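Local coordinates for protein putative polyketide cyclase (Bacillus cereus, PDB 3K0Z) that is of unconfirmed function but, as a putative lipoprotein of the SnoaL-like cyclase family, may act on a polyketide-like or other small ligand, at residues 42-47 against 126-131; 63-68 against 140-145; 96-101 against 108-113. All blocks are in the same frame, centred on the assembly; numbering follows the deposited sequence.

All three contacts share one mixed sheet of the NTF2-like fold. Interaction 1 lays helix 30-49 on strand 120-133 near the chain centre; interaction 3 is the hairpin 93-103/106-117 on one flank of that strand, and interaction 2 joins strand 136-144 to edge strand 63-65 on the other. Centres of 1 and 3 lie about 8 Å apart, of 1 and 2 about 10 Å, of 2 and 3 about 15 Å. Probable backbone hydrogen bonds tie interaction 1 to both others: Asp128 N lies 2.8 Å from Ala109 O, Ile129 N 2.7 Å from Trp141 O. Asp128 and His142 touch on the helix-facing side, where SnoaL-like proteins commonly hold their pocket; no ligand-binding residue is established.

Interaction 1 (42-47 against 126-131); sequences RFYAFW and AIDILH
The ring of Tyr44 meets Asp128 at its edge, with OD2 of the carboxylate lying in the ring plane, while the Phe43 ring has the Tyr44 hydroxyl at its own edge and NE1 of Trp47 over one face, toward the rim. Trp47 in turn carries Phe46 CD2 above the centre of one face and Phe43 CE2 at its edge. Between helix and strand the polar link is a short hydrogen bond from Tyr44 OH to Asp128 OD2, 2.6 Å long. The hydroxyl comes down from above the carboxylate plane, about 43° out of it. With CG of Tyr44 turned opposite the carbonyl carbon (chi1 -56°), the phenol reaches across to the aspartate, which extends toward it from the strand.

This is the helix-on-sheet packing of the NTF2-like fold: helix 30-49 lies across the concave side of the sheet, and the axes of the two short segments come within 12.5 Å, their directions 134° apart. Large side chains span that gap. Leu130 presents its CD2 branch to Phe43, 3.8 Å from CE2, and the same methyl stands 3.8 Å from Tyr44 OH. The phenol therefore has an apolar neighbour beside its hydrogen-bonded carboxylate, and all four touching residues are buried. Ala109 and Leu111 of the adjoining strand also pack on Tyr44, and His142 lies against Asp128 from strand 136-144. On the other side of the sheet, Ile127 packs on Ile127 of the second subunit.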
loop_
_atom_site.group_PDB
_atom_site.type_symbol
_atom_site.label_atom_id
_atom_site.label_comp_id
_atom_site.label_asym_id
_atom_site.label_seq_id
_atom_site.Cartn_x
_atom_site.Cartn_y
_atom_site.Cartn_z
ATOM N N ARG A 42 -7.651 -11.535 11.562
ATOM C CA ARG A 42 -6.898 -11.854 12.779
ATOM C C ARG A 42 -5.676 -10.985 12.882
ATOM O O ARG A 42 -5.296 -10.609 13.956
ATOM C CB ARG A 42 -6.447 -13.312 12.818
ATOM C CG ARG A 42 -7.564 -14.311 13.019
ATOM C CD ARG A 42 -7.057 -15.722 13.273
ATOM N NE ARG A 42 -8.155 -16.704 13.312
ATOM C CZ ARG A 42 -8.609 -17.395 12.254
ATOM N NH1 ARG A 42 -8.059 -17.302 11.049
ATOM N NH2 ARG A 42 -9.606 -18.245 12.421
ATOM N N PHE A 43 -5.025 -10.716 11.762
ATOM C CA PHE A 43 -3.861 -9.876 11.734
ATOM C C PHE A 43 -4.242 -8.463 12.188
ATOM O O PHE A 43 -3.547 -7.884 13.038
ATOM C CB PHE A 43 -3.226 -9.859 10.322
ATOM C CG PHE A 43 -1.802 -9.320 10.277
ATOM C CD1 PHE A 43 -0.783 -9.908 11.025
ATOM C CD2 PHE A 43 -1.466 -8.287 9.408
ATOM C CE1 PHE A 43 0.531 -9.413 10.947
ATOM C CE2 PHE A 43 -0.132 -7.846 9.303
ATOM C CZ PHE A 43 0.838 -8.405 10.072
ATOM N N TYR A 44 -5.331 -7.898 11.667
ATOM C CA TYR A 44 -5.728 -6.549 12.134
ATOM C C TYR A 44 -6.405 -6.559 13.523
ATOM O O TYR A 44 -6.330 -5.546 14.221
ATOM C CB TYR A 44 -6.436 -5.708 11.049
ATOM C CG TYR A 44 -5.488 -5.647 9.879
ATOM C CD1 TYR A 44 -4.298 -4.934 9.971
ATOM C CD2 TYR A 44 -5.704 -6.416 8.753
ATOM C CE1 TYR A 44 -3.324 -4.986 8.972
ATOM C CE2 TYR A 44 -4.757 -6.441 7.716
ATOM C CZ TYR A 44 -3.575 -5.723 7.846
ATOM O OH TYR A 44 -2.640 -5.783 6.859
ATOM N N ALA A 45 -7.005 -7.674 13.940
ATOM C CA ALA A 45 -7.412 -7.843 15.364
ATOM C C ALA A 45 -6.191 -7.727 16.291
ATOM O O ALA A 45 -6.265 -7.107 17.339
ATOM C CB ALA A 45 -8.152 -9.165 15.609
ATOM N N PHE A 46 -5.075 -8.333 15.895
ATOM C CA PHE A 46 -3.887 -8.246 16.690
ATOM C C PHE A 46 -3.420 -6.788 16.753
ATOM O O PHE A 46 -3.155 -6.258 17.826
ATOM C CB PHE A 46 -2.780 -9.131 16.146
ATOM C CG PHE A 46 -1.488 -8.878 16.825
ATOM C CD1 PHE A 46 -1.315 -9.242 18.156
ATOM C CD2 PHE A 46 -0.479 -8.194 16.181
ATOM C CE1 PHE A 46 -0.117 -8.956 18.822
ATOM C CE2 PHE A 46 0.717 -7.912 16.821
ATOM C CZ PHE A 46 0.899 -8.279 18.140
ATOM N N TRP A 47 -3.318 -6.124 15.610
ATOM C CA TRP A 47 -2.901 -4.718 15.651
ATOM C C TRP A 47 -3.883 -3.866 16.441
ATOM O O TRP A 47 -3.460 -2.901 17.087
ATOM C CB TRP A 47 -2.708 -4.154 14.268
ATOM C CG TRP A 47 -1.525 -4.772 13.529
ATOM C CD1 TRP A 47 -1.567 -5.467 12.361
ATOM C CD2 TRP A 47 -0.128 -4.750 13.933
ATOM N NE1 TRP A 47 -0.301 -5.864 12.002
ATOM C CE2 TRP A 47 0.595 -5.458 12.961
ATOM C CE3 TRP A 47 0.563 -4.186 15.014
ATOM C CZ2 TRP A 47 1.993 -5.602 13.013
ATOM C CZ3 TRP A 47 1.961 -4.353 15.093
ATOM C CH2 TRP A 47 2.650 -5.067 14.092
ATOM N N ALA A 126 -2.542 3.190 6.559
ATOM C CA ALA A 126 -1.469 2.263 6.184
ATOM C C ALA A 126 -1.977 1.419 5.007
ATOM O O ALA A 126 -3.200 1.279 4.803
ATOM C CB ALA A 126 -1.088 1.378 7.381
ATOM N N ILE A 127 -1.045 0.885 4.229
ATOM C CA ILE A 127 -1.353 -0.123 3.198
ATOM C C ILE A 127 -0.375 -1.293 3.374
ATOM O O ILE A 127 0.851 -1.071 3.511
ATOM C CB ILE A 127 -1.251 0.402 1.726
ATOM C CG1 ILE A 127 -2.099 1.664 1.510
ATOM C CG2 ILE A 127 -1.692 -0.726 0.795
ATOM C CD1 ILE A 127 -1.935 2.349 0.139
ATOM N N ASP A 128 -0.909 -2.523 3.379
ATOM C CA ASP A 128 -0.108 -3.715 3.566
ATOM C C ASP A 128 -0.386 -4.682 2.453
ATOM O O ASP A 128 -1.528 -4.806 2.013
ATOM C CB ASP A 128 -0.473 -4.485 4.835
ATOM C CG ASP A 128 -0.298 -3.699 6.133
ATOM O OD1 ASP A 128 0.001 -2.470 6.129
ATOM O OD2 ASP A 128 -0.438 -4.352 7.202
ATOM N N ILE A 129 0.647 -5.386 2.026
ATOM C CA ILE A 129 0.512 -6.491 1.084
ATOM C C ILE A 129 0.937 -7.747 1.863
ATOM O O ILE A 129 2.072 -7.839 2.362
ATOM C CB ILE A 129 1.394 -6.338 -0.155
ATOM C CG1 ILE A 129 0.933 -5.119 -0.974
ATOM C CG2 ILE A 129 1.319 -7.635 -0.993
ATOM C CD1 ILE A 129 1.954 -4.645 -1.994
ATOM N N LEU A 130 0.009 -8.685 1.958
ATOM C CA LEU A 130 0.219 -9.938 2.687
ATOM C C LEU A 130 0.296 -11.128 1.735
ATOM O O LEU A 130 -0.522 -11.233 0.846
ATOM C CB LEU A 130 -0.951 -10.152 3.622
ATOM C CG LEU A 130 -1.395 -9.031 4.558
ATOM C CD1 LEU A 130 -2.725 -9.490 5.201
ATOM C CD2 LEU A 130 -0.383 -8.621 5.624
ATOM N N HIS A 131 1.263 -12.025 1.948
ATOM C CA HIS A 131 1.350 -13.281 1.217
ATOM C C HIS A 131 0.778 -14.344 2.150
ATOM O O HIS A 131 1.246 -14.500 3.293
ATOM C CB HIS A 131 2.776 -13.602 0.920
ATOM C CG HIS A 131 2.979 -14.456 -0.287
ATOM N ND1 HIS A 131 4.223 -14.639 -0.851
ATOM C CD2 HIS A 131 2.103 -15.135 -1.064
ATOM C CE1 HIS A 131 4.105 -15.424 -1.910
ATOM N NE2 HIS A 131 2.828 -15.739 -2.059
#

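Interaction 2 (63-68 against 140-145); sequences FFDHTL and DWHLED
A parallel edge-strand pairing with a polar network just beyond it joins 63-68 to 140-145, where short strand 63-65 closes one side of the sheet against strand 136-144. Asp65 and Asp140 form the parallel bridge, bracketed by two backbone bonds: Asp140 N to Phe64 O, and His66 N to Asp140 O at 2.9 Å. Past the bridge the chain leaves the sheet, and Thr67 takes over the pairing with its side chain: OG1 accepts from His142 N at 2.9 Å.

The turn is shaped by Asp65, whose OD1 receives Thr67 N at 2.7 Å from above the carboxylate plane, an Asx turn. The other oxygen, Asp65 OD2, accepts from His142 NE2 at 2.6 Å on the syn side, the donor tilted out of the carboxylate plane; the oxygen lies in the imidazole plane, but the carboxylate is twisted 43° against the ring. With chi1 at 65°, CG of His142 sits between the backbone N and carbonyl carbon, which swings the ring across to Asp65. At the ring's opposite nitrogen, His142 ND1 donates to the syn lone pair of Glu144 OE2 at 2.7 Å.

On the other side of the strand pair, His66 lies alongside Trp141 in an offset stack, centroids 4.4 Å apart and planes 12° from parallel. His66 NE2 is bonded to Glu139, and Arg110 of the second subunit makes a cation-pi contact with Trp141. Asp140 OD1 lies 3.5 Å from Asp65 OD1 and also approaches Phe63 CZ.

With a carboxylate oxygen in the ring plane at each nitrogen, the His142 ring is held in its rotation, and Asp65 is tied to both the turn and the strand; whether this His-carboxylate pair is catalytic is not established.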
loop_
_atom_site.group_PDB
_atom_site.type_symbol
_atom_site.label_atom_id
_atom_site.label_comp_id
_atom_site.label_asym_id
_atom_site.label_seq_id
_atom_site.Cartn_x
_atom_site.Cartn_y
_atom_site.Cartn_z
ATOM N N PHE A 63 7.483 -16.190 9.790
ATOM C CA PHE A 63 6.992 -14.919 9.232
ATOM C C PHE A 63 8.106 -13.890 9.018
ATOM O O PHE A 63 8.937 -13.694 9.901
ATOM C CB PHE A 63 5.929 -14.339 10.156
ATOM C CG PHE A 63 5.546 -12.914 9.826
ATOM C CD1 PHE A 63 4.642 -12.626 8.823
ATOM C CD2 PHE A 63 6.129 -11.858 10.496
ATOM C CE1 PHE A 63 4.305 -11.275 8.518
ATOM C CE2 PHE A 63 5.809 -10.509 10.181
ATOM C CZ PHE A 63 4.915 -10.243 9.198
ATOM N N PHE A 64 8.112 -13.237 7.859
ATOM C CA PHE A 64 9.189 -12.337 7.487
ATOM C C PHE A 64 8.626 -11.017 6.910
ATOM O O PHE A 64 7.826 -11.003 5.945
ATOM C CB PHE A 64 10.095 -13.038 6.473
ATOM C CG PHE A 64 11.359 -12.304 6.201
ATOM C CD1 PHE A 64 11.400 -11.304 5.262
ATOM C CD2 PHE A 64 12.502 -12.615 6.879
ATOM C CE1 PHE A 64 12.560 -10.613 5.022
ATOM C CE2 PHE A 64 13.664 -11.925 6.638
ATOM C CZ PHE A 64 13.682 -10.926 5.710
ATOM N N ASP A 65 9.014 -9.922 7.543
ATOM C CA ASP A 65 8.633 -8.584 7.110
ATOM C C ASP A 65 9.727 -8.094 6.162
ATOM O O ASP A 65 10.895 -7.908 6.555
ATOM C CB ASP A 65 8.472 -7.668 8.346
ATOM C CG ASP A 65 8.026 -6.266 7.998
ATOM O OD1 ASP A 65 7.996 -5.967 6.798
ATOM O OD2 ASP A 65 7.707 -5.470 8.932
ATOM N N HIS A 66 9.362 -7.912 4.901
ATOM C CA HIS A 66 10.274 -7.360 3.919
ATOM C C HIS A 66 10.517 -5.877 4.037
ATOM O O HIS A 66 11.401 -5.367 3.360
ATOM C CB HIS A 66 9.744 -7.641 2.512
ATOM C CG HIS A 66 9.721 -9.090 2.184
ATOM N ND1 HIS A 66 10.857 -9.774 1.837
ATOM C CD2 HIS A 66 8.719 -9.993 2.188
ATOM C CE1 HIS A 66 10.552 -11.040 1.622
ATOM N NE2 HIS A 66 9.261 -11.200 1.829
ATOM N N THR A 67 9.744 -5.173 4.868
ATOM C CA THR A 67 9.829 -3.716 4.941
ATOM C C THR A 67 9.826 -3.296 6.426
ATOM O O THR A 67 8.951 -2.593 6.899
ATOM C CB THR A 67 8.630 -3.131 4.196
ATOM O OG1 THR A 67 7.431 -3.689 4.743
ATOM C CG2 THR A 67 8.661 -3.447 2.671
ATOM N N LEU A 68 10.857 -3.727 7.136
ATOM C CA LEU A 68 10.860 -3.708 8.581
ATOM C C LEU A 68 11.149 -2.303 9.039
ATOM O O LEU A 68 12.171 -1.771 8.652
ATOM C CB LEU A 68 11.920 -4.714 9.018
ATOM C CG LEU A 68 12.002 -5.329 10.383
ATOM C CD1 LEU A 68 10.689 -6.100 10.772
ATOM C CD2 LEU A 68 13.264 -6.212 10.375
ATOM N N ASP A 140 5.239 -10.149 4.474
ATOM C CA ASP A 140 4.523 -8.972 4.090
ATOM C C ASP A 140 5.425 -7.828 3.698
ATOM O O ASP A 140 6.643 -7.860 3.914
ATOM C CB ASP A 140 3.457 -8.578 5.129
ATOM C CG ASP A 140 4.035 -7.931 6.388
ATOM O OD1 ASP A 140 5.217 -8.112 6.639
ATOM O OD2 ASP A 140 3.295 -7.226 7.126
ATOM N N TRP A 141 4.773 -6.839 3.108
ATOM C CA TRP A 141 5.333 -5.565 2.676
ATOM C C TRP A 141 4.296 -4.547 3.092
ATOM O O TRP A 141 3.143 -4.622 2.680
ATOM C CB TRP A 141 5.504 -5.504 1.159
ATOM C CG TRP A 141 6.347 -6.557 0.559
ATOM C CD1 TRP A 141 7.649 -6.431 0.135
ATOM C CD2 TRP A 141 5.935 -7.889 0.174
ATOM N NE1 TRP A 141 8.052 -7.591 -0.441
ATOM C CE2 TRP A 141 7.027 -8.500 -0.432
ATOM C CE3 TRP A 141 4.742 -8.597 0.272
ATOM C CZ2 TRP A 141 6.988 -9.830 -0.898
ATOM C CZ3 TRP A 141 4.695 -9.913 -0.197
ATOM C CH2 TRP A 141 5.823 -10.517 -0.748
ATOM N N HIS A 142 4.692 -3.555 3.882
ATOM C CA HIS A 142 3.703 -2.653 4.420
ATOM C C HIS A 142 4.299 -1.286 4.657
ATOM O O HIS A 142 5.534 -1.109 4.769
ATOM C CB HIS A 142 3.182 -3.235 5.741
ATOM C CG HIS A 142 4.220 -3.305 6.814
ATOM N ND1 HIS A 142 4.346 -2.340 7.790
ATOM C CD2 HIS A 142 5.196 -4.216 7.050
ATOM C CE1 HIS A 142 5.337 -2.668 8.599
ATOM N NE2 HIS A 142 5.876 -3.797 8.167
ATOM N N LEU A 143 3.416 -0.306 4.744
ATOM C CA LEU A 143 3.839 1.092 4.998
ATOM C C LEU A 143 2.755 1.818 5.773
ATOM O O LEU A 143 1.572 1.720 5.422
ATOM C CB LEU A 143 4.075 1.738 3.640
ATOM C CG LEU A 143 5.043 2.865 3.437
ATOM C CD1 LEU A 143 6.363 2.709 4.220
ATOM C CD2 LEU A 143 5.260 2.952 1.905
ATOM N N GLU A 144 3.151 2.472 6.856
ATOM C CA GLU A 144 2.240 3.258 7.692
ATOM C C GLU A 144 2.639 4.670 7.424
ATOM O O GLU A 144 3.825 4.933 7.179
ATOM C CB GLU A 144 2.433 2.937 9.171
ATOM C CG GLU A 144 2.005 1.529 9.578
ATOM C CD GLU A 144 2.972 0.431 9.144
ATOM O OE1 GLU A 144 4.130 0.469 9.591
ATOM O OE2 GLU A 144 2.533 -0.472 8.384
ATOM N N ASP A 145 1.692 5.592 7.444
ATOM C CA ASP A 145 2.031 7.010 7.151
ATOM C C ASP A 145 2.612 7.651 8.422
ATOM O O ASP A 145 1.962 8.429 9.093
ATOM C CB ASP A 145 0.792 7.741 6.588
ATOM C CG ASP A 145 1.088 9.158 6.121
ATOM O OD1 ASP A 145 2.260 9.582 6.165
ATOM O OD2 ASP A 145 0.129 9.841 5.709
HETATM O O HOH W 1 7.545 -0.210 6.520
#

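Interaction 3 (96-101 against 108-113); sequences EIEDLL and TARLSF
Arg110 and Glu98 are set across each other obliquely, the guanidinium lying with one face under Glu98 CB, which stands 3.4 Å from NH1. Glu98 OE1 lies well out of the guanidinium plane, so the opposite charges are neighbours without a direct salt bridge. A water instead spans Glu98 OE1 and Arg110 NH2; a second connects Arg110 NE with Asp99 OD2. The arginine chain bends at chi3 (65°), carrying the guanidinium across to Glu98 and Asp99.

Glu98 bends too, at chi2 (-66°), and turns its carboxylate across to Ser112 on the partner strand. Ser112 OG donates to Glu98 OE2 at 2.5 Å, on the anti side and only 15° out of the carboxylate plane. Another water joins Ser112 OG to Glu96 OE1, while Glu96 OE2 forms a salt bridge with Lys20.

A classic beta bulge puts both Glu98 and Asp99 opposite Arg110, whose carbonyl O takes Glu98 N at 2.7 Å and, weakly, Asp99 N. Beyond it the antiparallel ladder resumes, with Leu101 and Thr108 paired by two backbone bonds.

Ile97, Leu100, Ala109 and Leu111 project from the other face; Leu100 CD1 meets Ala109 CB at 3.6 Å, and Ile97 and Leu111 run side by side. Helix 30-49 covers this face, through Tyr44 on Ile97 and Ala40 on Leu100. On the opposite face the Asp99-Leu101 and Thr108-Arg110 end meets the second subunit, where Asp99 pairs with Lys106 and Thr108 with Thr108 of that chain, while strands 22-24 and 120-133 flank the hairpin within the sheet.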
loop_
_atom_site.group_PDB
_atom_site.type_symbol
_atom_site.label_atom_id
_atom_site.label_comp_id
_atom_site.label_asym_id
_atom_site.label_seq_id
_atom_site.Cartn_x
_atom_site.Cartn_y
_atom_site.Cartn_z
ATOM N N GLU A 96 -8.950 -0.149 11.905
ATOM C CA GLU A 96 -10.058 -0.600 11.070
ATOM C C GLU A 96 -9.561 -0.926 9.660
ATOM O O GLU A 96 -8.601 -0.326 9.188
ATOM C CB GLU A 96 -11.102 0.486 11.008
ATOM C CG GLU A 96 -11.836 0.692 12.305
ATOM C CD GLU A 96 -13.180 1.455 12.077
ATOM O OE1 GLU A 96 -13.175 2.601 11.582
ATOM O OE2 GLU A 96 -14.246 0.866 12.358
ATOM N N ILE A 97 -10.179 -1.913 9.024
ATOM C CA ILE A 97 -9.862 -2.298 7.665
ATOM C C ILE A 97 -10.807 -1.533 6.706
ATOM O O ILE A 97 -12.054 -1.755 6.677
ATOM C CB ILE A 97 -10.037 -3.862 7.446
ATOM C CG1 ILE A 97 -9.223 -4.697 8.448
ATOM C CG2 ILE A 97 -9.740 -4.261 5.956
ATOM C CD1 ILE A 97 -9.574 -6.227 8.415
ATOM N N GLU A 98 -10.232 -0.596 5.969
ATOM C CA GLU A 98 -10.983 0.144 4.986
ATOM C C GLU A 98 -11.253 -0.623 3.701
ATOM O O GLU A 98 -12.341 -0.507 3.118
ATOM C CB GLU A 98 -10.324 1.471 4.651
ATOM C CG GLU A 98 -10.118 2.385 5.844
ATOM C CD GLU A 98 -11.417 2.877 6.445
ATOM O OE1 GLU A 98 -12.352 3.144 5.678
ATOM O OE2 GLU A 98 -11.518 2.972 7.675
ATOM N N ASP A 99 -10.316 -1.423 3.253
ATOM C CA ASP A 99 -10.504 -2.122 1.994
ATOM C C ASP A 99 -9.585 -3.353 2.007
ATOM O O ASP A 99 -8.510 -3.325 2.604
ATOM C CB ASP A 99 -10.229 -1.164 0.840
ATOM C CG ASP A 99 -10.734 -1.672 -0.534
ATOM O OD1 ASP A 99 -11.426 -2.705 -0.625
ATOM O OD2 ASP A 99 -10.383 -1.000 -1.545
ATOM N N LEU A 100 -10.089 -4.451 1.472
ATOM C CA LEU A 100 -9.359 -5.688 1.339
ATOM C C LEU A 100 -9.463 -6.230 -0.080
ATOM O O LEU A 100 -10.588 -6.517 -0.563
ATOM C CB LEU A 100 -9.942 -6.703 2.325
ATOM C CG LEU A 100 -9.028 -7.729 2.921
ATOM C CD1 LEU A 100 -7.895 -7.032 3.798
ATOM C CD2 LEU A 100 -9.843 -8.790 3.693
ATOM N N LEU A 101 -8.322 -6.418 -0.746
ATOM C CA LEU A 101 -8.274 -6.921 -2.173
ATOM C C LEU A 101 -7.627 -8.305 -2.160
ATOM O O LEU A 101 -6.448 -8.450 -1.776
ATOM C CB LEU A 101 -7.479 -5.989 -3.056
ATOM C CG LEU A 101 -7.873 -4.532 -2.786
ATOM C CD1 LEU A 101 -6.883 -3.546 -3.540
ATOM C CD2 LEU A 101 -9.365 -4.307 -3.140
ATOM N N THR A 108 -4.243 -7.409 -0.245
ATOM C CA THR A 108 -3.878 -6.020 0.035
ATOM C C THR A 108 -4.882 -5.493 1.018
ATOM O O THR A 108 -6.084 -5.647 0.784
ATOM C CB THR A 108 -3.979 -5.165 -1.203
ATOM O OG1 THR A 108 -3.150 -5.730 -2.242
ATOM C CG2 THR A 108 -3.541 -3.726 -0.862
ATOM N N ALA A 109 -4.403 -4.897 2.100
ATOM C CA ALA A 109 -5.266 -4.247 3.077
ATOM C C ALA A 109 -4.945 -2.772 3.153
ATOM O O ALA A 109 -3.747 -2.405 3.209
ATOM C CB ALA A 109 -5.110 -4.902 4.518
ATOM N N ARG A 110 -5.993 -1.939 3.184
ATOM C CA ARG A 110 -5.831 -0.537 3.466
ATOM C C ARG A 110 -6.450 -0.294 4.838
ATOM O O ARG A 110 -7.653 -0.562 5.053
ATOM C CB ARG A 110 -6.508 0.339 2.407
ATOM C CG ARG A 110 -6.428 1.816 2.661
ATOM C CD ARG A 110 -6.889 2.662 1.435
ATOM N NE ARG A 110 -8.302 2.514 1.097
ATOM C CZ ARG A 110 -9.295 3.159 1.687
ATOM N NH1 ARG A 110 -9.075 3.950 2.714
ATOM N NH2 ARG A 110 -10.538 2.970 1.265
ATOM N N LEU A 111 -5.653 0.244 5.736
ATOM C CA LEU A 111 -6.041 0.431 7.140
ATOM C C LEU A 111 -6.217 1.876 7.558
ATOM O O LEU A 111 -5.639 2.780 6.931
ATOM C CB LEU A 111 -4.974 -0.191 8.043
ATOM C CG LEU A 111 -4.641 -1.697 7.901
ATOM C CD1 LEU A 111 -5.924 -2.639 7.729
ATOM C CD2 LEU A 111 -3.562 -1.988 6.825
ATOM N N SER A 112 -7.084 2.108 8.557
ATOM C CA SER A 112 -7.195 3.415 9.202
ATOM C C SER A 112 -6.877 3.197 10.684
ATOM O O SER A 112 -7.332 2.209 11.280
ATOM C CB SER A 112 -8.577 4.059 8.994
ATOM O OG SER A 112 -9.599 3.135 9.298
ATOM N N PHE A 113 -6.015 4.047 11.232
ATOM C CA PHE A 113 -5.661 4.021 12.645
ATOM C C PHE A 113 -6.121 5.341 13.233
ATOM O O PHE A 113 -5.719 6.416 12.746
ATOM C CB PHE A 113 -4.152 3.905 12.834
ATOM C CG PHE A 113 -3.606 2.551 12.537
ATOM C CD1 PHE A 113 -3.546 1.574 13.540
ATOM C CD2 PHE A 113 -3.134 2.247 11.268
ATOM C CE1 PHE A 113 -3.043 0.310 13.259
ATOM C CE2 PHE A 113 -2.613 0.978 10.981
ATOM C CZ PHE A 113 -2.592 0.009 11.978
HETATM O O HOH W 2 -11.053 3.971 11.611
HETATM O O HOH W 3 -12.739 3.759 2.980
HETATM O O HOH W 4 -8.913 1.239 -1.249
HETATM O O HOH W 5 -4.379 -7.582 -3.772
#